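Long-range contact in 4-hydroxyphenylpyruvate dioxygenase (Pseudomonas putida, PDB 5HMQ), which converts 3-dehydroshikimate to protocatechuate and water with the help of a divalent metal cation, in the catabolism of quinate and shikimate: residues E112-G123 with N152-L162. Sequence-based numbering, arbitrary orientation.
Sequences EQLLVDDLRLLG and NLVRQADHPAL
Residues 112-123 of helix 112-128 and residues 152-157, the C-terminal part of helix 147-157, approach to 8.8 Å between segment axes and cross at -65°, with Arg120 and Ala157 nearest along the backbones; beyond Asp158, whose phi is positive, the chain runs past Gly123. Leu153 is the knob of the interface, set among Glu112, Leu115, Val116 and Leu119. Leu153 CD2 lies 3.7 Å from Val116 CG2, while CD1 touches CD1 of both Leu115 and Leu119. Val116 packs on the following residues with both methyls: CG1, anti to the backbone N (chi1 172°), meets the backbone of Ala157, and CG2 meets Gln156 CB. At the N-terminal end of helix 112-128, Glu112 OE2 accepts a 2.6 Å bond from Gln156 NE2 on its anti lone pair, in the plane of the Gln156 amide, and a weak one from Asn152 ND2. Gln156 NE2 also donates to Asn152 OD1 at 2.6 Å, so both its N-H groups are engaged and the amide's rotation is fixed. A water donates to Gln156 OE1 and Gln113 OE1, bridging the helices. These are neighbouring outer helices of the TIM barrel, which precede the adjacent parallel strands 132-136 and 162-167; Leu119, Leu153 and Leu162 also pack on strand 132-136, which carries the metal ligand Glu136. Arg120, bent at chi3 (42°), turns back over Val116 O: NH2 forms a salt bridge with Asp117 OD1 at 2.7 Å, and NH1 makes a weak 3.4 Å bond to Ala157 O near the helix end. Leu162 CD2 rests 3.9 Å from Leu119 CB. In the type I turn 159-162, Ala161 N donates to His159 ND1 in the ring plane, and Gly123 O stands over one face of that imidazole, 3.4 Å from CE1.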
ATOM      1  N   GLU C 112      19.132  36.315 -21.335  1.00 52.98           N
ATOM      2  CA  GLU C 112      19.246  35.184 -22.253  1.00 53.33           C
ATOM      3  C   GLU C 112      20.705  34.882 -22.581  1.00 51.33           C
ATOM      4  O   GLU C 112      21.147  33.731 -22.490  1.00 50.73           O
ATOM      5  CB  GLU C 112      18.460  35.465 -23.532  1.00 52.06           C
ATOM      6  CG  GLU C 112      18.542  34.344 -24.552  1.00 52.73           C
ATOM      7  CD  GLU C 112      17.542  34.508 -25.679  1.00 53.83           C
ATOM      8  OE1 GLU C 112      16.643  35.366 -25.559  1.00 53.91           O
ATOM      9  OE2 GLU C 112      17.651  33.773 -26.683  1.00 56.75           O
ATOM     10  N   GLN C 113      21.468  35.908 -22.965  1.00 50.07           N
ATOM     11  CA  GLN C 113      22.858  35.688 -23.350  1.00 49.70           C
ATOM     12  C   GLN C 113      23.701  35.197 -22.178  1.00 51.64           C
ATOM     13  O   GLN C 113      24.639  34.415 -22.374  1.00 50.54           O
ATOM     14  CB  GLN C 113      23.453  36.973 -23.926  1.00 53.50           C
ATOM     15  CG  GLN C 113      24.844  36.801 -24.517  1.00 53.01           C
ATOM     16  CD  GLN C 113      24.874  35.794 -25.650  1.00 51.84           C
ATOM     17  OE1 GLN C 113      23.975  35.765 -26.491  1.00 52.64           O
ATOM     18  NE2 GLN C 113      25.899  34.950 -25.666  1.00 49.16           N
ATOM     19  N   LEU C 114      23.377  35.627 -20.954  1.00 53.38           N
ATOM     20  CA  LEU C 114      24.118  35.144 -19.792  1.00 53.47           C
ATOM     21  C   LEU C 114      23.843  33.666 -19.538  1.00 50.69           C
ATOM     22  O   LEU C 114      24.756  32.912 -19.180  1.00 47.94           O
ATOM     23  CB  LEU C 114      23.775  35.977 -18.558  1.00 52.83           C
ATOM     24  CG  LEU C 114      24.361  35.458 -17.243  1.00 53.34           C
ATOM     25  CD1 LEU C 114      25.104  36.554 -16.502  1.00 54.08           C
ATOM     26  CD2 LEU C 114      23.261  34.881 -16.370  1.00 52.25           C
ATOM     27  N   LEU C 115      22.593  33.236 -19.724  1.00 50.49           N
ATOM     28  CA  LEU C 115      22.278  31.816 -19.602  1.00 49.43           C
ATOM     29  C   LEU C 115      23.007  31.006 -20.665  1.00 51.37           C
ATOM     30  O   LEU C 115      23.497  29.905 -20.389  1.00 53.77           O
ATOM     31  CB  LEU C 115      20.768  31.600 -19.700  1.00 47.21           C
ATOM     32  CG  LEU C 115      19.891  32.347 -18.693  1.00 50.96           C
ATOM     33  CD1 LEU C 115      18.450  31.867 -18.786  1.00 51.61           C
ATOM     34  CD2 LEU C 115      20.425  32.184 -17.276  1.00 47.78           C
ATOM     35  N   VAL C 116      23.080  31.533 -21.890  1.00 51.40           N
ATOM     36  CA  VAL C 116      23.841  30.873 -22.947  1.00 48.56           C
ATOM     37  C   VAL C 116      25.297  30.714 -22.527  1.00 48.68           C
ATOM     38  O   VAL C 116      25.890  29.638 -22.670  1.00 48.64           O
ATOM     39  CB  VAL C 116      23.716  31.657 -24.266  1.00 49.91           C
ATOM     40  CG1 VAL C 116      24.658  31.089 -25.315  1.00 50.43           C
ATOM     41  CG2 VAL C 116      22.281  31.628 -24.762  1.00 51.23           C
ATOM     42  N   ASP C 117      25.890  31.783 -21.988  1.00 48.75           N
ATOM     43  CA  ASP C 117      27.286  31.720 -21.568  1.00 47.32           C
ATOM     44  C   ASP C 117      27.481  30.709 -20.443  1.00 48.76           C
ATOM     45  O   ASP C 117      28.435  29.924 -20.463  1.00 46.50           O
ATOM     46  CB  ASP C 117      27.768  33.106 -21.134  1.00 49.83           C
ATOM     47  CG  ASP C 117      27.748  34.116 -22.270  1.00 50.06           C
ATOM     48  OD1 ASP C 117      27.736  33.694 -23.446  1.00 52.04           O
ATOM     49  OD2 ASP C 117      27.741  35.334 -21.989  1.00 50.30           O
ATOM     50  N   ASP C 118      26.582  30.715 -19.455  1.00 48.11           N
ATOM     51  CA  ASP C 118      26.695  29.783 -18.335  1.00 46.36           C
ATOM     52  C   ASP C 118      26.572  28.336 -18.803  1.00 47.38           C
ATOM     53  O   ASP C 118      27.356  27.470 -18.398  1.00 46.45           O
ATOM     54  CB  ASP C 118      25.633  30.100 -17.281  1.00 47.56           C
ATOM     55  CG  ASP C 118      25.999  31.298 -16.417  1.00 47.87           C
ATOM     56  OD1 ASP C 118      27.115  31.836 -16.569  1.00 49.30           O
ATOM     57  OD2 ASP C 118      25.168  31.698 -15.577  1.00 48.62           O
ATOM     58  N   LEU C 119      25.581  28.054 -19.653  1.00 45.27           N
ATOM     59  CA  LEU C 119      25.380  26.684 -20.119  1.00 46.65           C
ATOM     60  C   LEU C 119      26.538  26.211 -20.992  1.00 45.03           C
ATOM     61  O   LEU C 119      26.989  25.066 -20.861  1.00 41.97           O
ATOM     62  CB  LEU C 119      24.050  26.574 -20.867  1.00 48.25           C
ATOM     63  CG  LEU C 119      22.790  26.730 -20.008  1.00 47.56           C
ATOM     64  CD1 LEU C 119      21.555  26.871 -20.877  1.00 46.88           C
ATOM     65  CD2 LEU C 119      22.638  25.553 -19.050  1.00 47.44           C
ATOM     66  N   ARG C 120      27.032  27.071 -21.889  1.00 45.88           N
ATOM     67  CA  ARG C 120      28.193  26.692 -22.691  1.00 47.75           C
ATOM     68  C   ARG C 120      29.414  26.462 -21.811  1.00 45.52           C
ATOM     69  O   ARG C 120      30.174  25.511 -22.030  1.00 46.34           O
ATOM     70  CB  ARG C 120      28.496  27.754 -23.748  1.00 50.47           C
ATOM     71  CG  ARG C 120      29.799  27.484 -24.505  1.00 51.32           C
ATOM     72  CD  ARG C 120      30.061  28.496 -25.611  1.00 51.93           C
ATOM     73  NE  ARG C 120      29.758  29.858 -25.189  1.00 54.74           N
ATOM     74  CZ  ARG C 120      28.802  30.610 -25.724  1.00 56.70           C
ATOM     75  NH1 ARG C 120      28.061  30.136 -26.719  1.00 55.69           N
ATOM     76  NH2 ARG C 120      28.591  31.840 -25.272  1.00 56.05           N
ATOM     77  N   LEU C 121      29.617  27.322 -20.809  1.00 44.95           N
ATOM     78  CA  LEU C 121      30.738  27.136 -19.895  1.00 42.58           C
ATOM     79  C   LEU C 121      30.658  25.783 -19.202  1.00 45.11           C
ATOM     80  O   LEU C 121      31.662  25.067 -19.101  1.00 44.55           O
ATOM     81  CB  LEU C 121      30.771  28.272 -18.873  1.00 41.91           C
ATOM     82  CG  LEU C 121      31.811  28.198 -17.754  1.00 44.09           C
ATOM     83  CD1 LEU C 121      33.219  28.182 -18.325  1.00 44.07           C
ATOM     84  CD2 LEU C 121      31.634  29.369 -16.802  1.00 46.20           C
ATOM     85  N   LEU C 122      29.465  25.404 -18.737  1.00 45.25           N
ATOM     86  CA  LEU C 122      29.295  24.086 -18.134  1.00 41.83           C
ATOM     87  C   LEU C 122      29.533  22.989 -19.163  1.00 40.90           C
ATOM     88  O   LEU C 122      30.138  21.956 -18.851  1.00 39.30           O
ATOM     89  CB  LEU C 122      27.898  23.964 -17.523  1.00 44.29           C
ATOM     90  CG  LEU C 122      27.593  22.695 -16.725  1.00 44.30           C
ATOM     91  CD1 LEU C 122      28.574  22.533 -15.573  1.00 41.30           C
ATOM     92  CD2 LEU C 122      26.159  22.720 -16.211  1.00 43.00           C
ATOM     93  N   GLY C 123      29.068  23.199 -20.397  1.00 44.96           N
ATOM     94  CA  GLY C 123      29.341  22.241 -21.456  1.00 41.68           C
ATOM     95  C   GLY C 123      30.823  22.096 -21.743  1.00 42.34           C
ATOM     96  O   GLY C 123      31.310  20.992 -21.999  1.00 41.85           O
ATOM     97  N   ASN C 152      16.275  26.616 -27.273  1.00 46.22           N
ATOM     98  CA  ASN C 152      16.776  27.933 -27.656  1.00 49.69           C
ATOM     99  C   ASN C 152      18.157  28.182 -27.063  1.00 51.29           C
ATOM    100  O   ASN C 152      19.076  28.627 -27.759  1.00 52.16           O
ATOM    101  CB  ASN C 152      15.803  29.021 -27.199  1.00 48.14           C
ATOM    102  CG  ASN C 152      16.204  30.407 -27.677  1.00 49.53           C
ATOM    103  OD1 ASN C 152      17.144  30.561 -28.459  1.00 51.46           O
ATOM    104  ND2 ASN C 152      15.523  31.427 -27.173  1.00 50.66           N
ATOM    105  N   LEU C 153      18.324  27.895 -25.769  1.00 48.23           N
ATOM    106  CA  LEU C 153      19.607  28.136 -25.117  1.00 46.31           C
ATOM    107  C   LEU C 153      20.647  27.106 -25.542  1.00 46.95           C
ATOM    108  O   LEU C 153      21.812  27.452 -25.767  1.00 49.31           O
ATOM    109  CB  LEU C 153      19.431  28.132 -23.599  1.00 47.60           C
ATOM    110  CG  LEU C 153      18.486  29.193 -23.031  1.00 48.68           C
ATOM    111  CD1 LEU C 153      18.303  29.016 -21.529  1.00 45.40           C
ATOM    112  CD2 LEU C 153      18.993  30.589 -23.352  1.00 48.88           C
ATOM    113  N   VAL C 154      20.248  25.837 -25.651  1.00 45.36           N
ATOM    114  CA  VAL C 154      21.190  24.792 -26.044  1.00 45.63           C
ATOM    115  C   VAL C 154      21.686  25.029 -27.464  1.00 48.56           C
ATOM    116  O   VAL C 154      22.873  24.845 -27.764  1.00 47.36           O
ATOM    117  CB  VAL C 154      20.542  23.403 -25.886  1.00 45.48           C
ATOM    118  CG1 VAL C 154      21.410  22.326 -26.521  1.00 40.52           C
ATOM    119  CG2 VAL C 154      20.313  23.093 -24.414  1.00 48.55           C
ATOM    120  N   ARG C 155      20.787  25.440 -28.360  1.00 49.61           N
ATOM    121  CA  ARG C 155      21.180  25.711 -29.740  1.00 47.59           C
ATOM    122  C   ARG C 155      22.185  26.855 -29.809  1.00 47.18           C
ATOM    123  O   ARG C 155      23.202  26.762 -30.505  1.00 46.36           O
ATOM    124  CB  ARG C 155      19.942  26.021 -30.580  1.00 46.60           C
ATOM    125  CG  ARG C 155      20.218  26.267 -32.048  1.00 46.62           C
ATOM    126  CD  ARG C 155      18.943  26.659 -32.777  1.00 46.04           C
ATOM    127  NE  ARG C 155      18.243  27.746 -32.100  1.00 47.84           N
ATOM    128  CZ  ARG C 155      18.606  29.024 -32.163  1.00 50.01           C
ATOM    129  NH1 ARG C 155      19.667  29.379 -32.877  1.00 50.00           N
ATOM    130  NH2 ARG C 155      17.909  29.948 -31.512  1.00 48.61           N
ATOM    131  N   GLN C 156      21.914  27.949 -29.092  1.00 47.36           N
ATOM    132  CA  GLN C 156      22.821  29.092 -29.117  1.00 49.30           C
ATOM    133  C   GLN C 156      24.166  28.757 -28.479  1.00 49.37           C
ATOM    134  O   GLN C 156      25.209  29.237 -28.936  1.00 51.12           O
ATOM    135  CB  GLN C 156      22.184  30.288 -28.412  1.00 50.29           C
ATOM    136  CG  GLN C 156      20.940  30.829 -29.092  1.00 48.88           C
ATOM    137  CD  GLN C 156      20.429  32.093 -28.433  1.00 51.89           C
ATOM    138  OE1 GLN C 156      21.171  33.061 -28.267  1.00 52.55           O
ATOM    139  NE2 GLN C 156      19.159  32.089 -28.043  1.00 53.65           N
ATOM    140  N   ALA C 157      24.165  27.947 -27.417  1.00 47.10           N
ATOM    141  CA  ALA C 157      25.425  27.578 -26.780  1.00 49.00           C
ATOM    142  C   ALA C 157      26.298  26.752 -27.717  1.00 51.30           C
ATOM    143  O   ALA C 157      27.525  26.911 -27.730  1.00 52.72           O
ATOM    144  CB  ALA C 157      25.157  26.822 -25.479  1.00 47.15           C
ATOM    145  N   ASP C 158      25.681  25.866 -28.503  1.00 50.88           N
ATOM    146  CA  ASP C 158      26.331  25.196 -29.631  1.00 48.16           C
ATOM    147  C   ASP C 158      27.600  24.457 -29.200  1.00 47.04           C
ATOM    148  O   ASP C 158      28.709  24.743 -29.657  1.00 50.84           O
ATOM    149  CB  ASP C 158      26.628  26.199 -30.751  1.00 49.80           C
ATOM    150  CG  ASP C 158      27.041  25.525 -32.045  1.00 52.23           C
ATOM    151  OD1 ASP C 158      26.563  24.400 -32.311  1.00 52.15           O
ATOM    152  OD2 ASP C 158      27.844  26.122 -32.795  1.00 54.52           O
ATOM    153  N   HIS C 159      27.421  23.496 -28.298  1.00 44.12           N
ATOM    154  CA  HIS C 159      28.527  22.676 -27.832  1.00 42.33           C
ATOM    155  C   HIS C 159      28.090  21.216 -27.884  1.00 43.47           C
ATOM    156  O   HIS C 159      27.001  20.880 -27.388  1.00 46.08           O
ATOM    157  CB  HIS C 159      28.943  23.073 -26.409  1.00 41.99           C
ATOM    158  CG  HIS C 159      30.284  22.550 -26.001  1.00 42.73           C
ATOM    159  ND1 HIS C 159      30.521  21.216 -25.754  1.00 43.30           N
ATOM    160  CD2 HIS C 159      31.462  23.186 -25.795  1.00 42.32           C
ATOM    161  CE1 HIS C 159      31.787  21.051 -25.414  1.00 43.93           C
ATOM    162  NE2 HIS C 159      32.380  22.231 -25.432  1.00 41.78           N
ATOM    163  N   PRO C 160      28.900  20.323 -28.459  1.00 45.70           N
ATOM    164  CA  PRO C 160      28.459  18.925 -28.612  1.00 43.37           C
ATOM    165  C   PRO C 160      28.244  18.199 -27.296  1.00 45.42           C
ATOM    166  O   PRO C 160      27.552  17.172 -27.281  1.00 45.25           O
ATOM    167  CB  PRO C 160      29.594  18.288 -29.427  1.00 42.64           C
ATOM    168  CG  PRO C 160      30.783  19.149 -29.156  1.00 42.74           C
ATOM    169  CD  PRO C 160      30.242  20.544 -29.025  1.00 44.41           C
ATOM    170  N   ALA C 161      28.813  18.685 -26.199  1.00 43.45           N
ATOM    171  CA  ALA C 161      28.646  18.055 -24.899  1.00 40.92           C
ATOM    172  C   ALA C 161      27.437  18.581 -24.132  1.00 45.24           C
ATOM    173  O   ALA C 161      27.226  18.174 -22.986  1.00 44.67           O
ATOM    174  CB  ALA C 161      29.910  18.246 -24.054  1.00 40.17           C
ATOM    175  N   LEU C 162      26.638  19.464 -24.730  1.00 41.17           N
ATOM    176  CA  LEU C 162      25.475  20.046 -24.074  1.00 41.17           C
ATOM    177  C   LEU C 162      24.238  19.753 -24.911  1.00 44.09           C
ATOM    178  O   LEU C 162      24.172  20.138 -26.083  1.00 43.13           O
ATOM    179  CB  LEU C 162      25.649  21.553 -23.878  1.00 41.02           C
ATOM    180  CG  LEU C 162      24.385  22.324 -23.491  1.00 43.72           C
ATOM    181  CD1 LEU C 162      23.918  21.934 -22.094  1.00 42.46           C
ATOM    182  CD2 LEU C 162      24.621  23.818 -23.576  1.00 43.09           C
TER
HETATM  183  O   HOH W   1      21.401  35.363 -26.765  1.00 57.03           O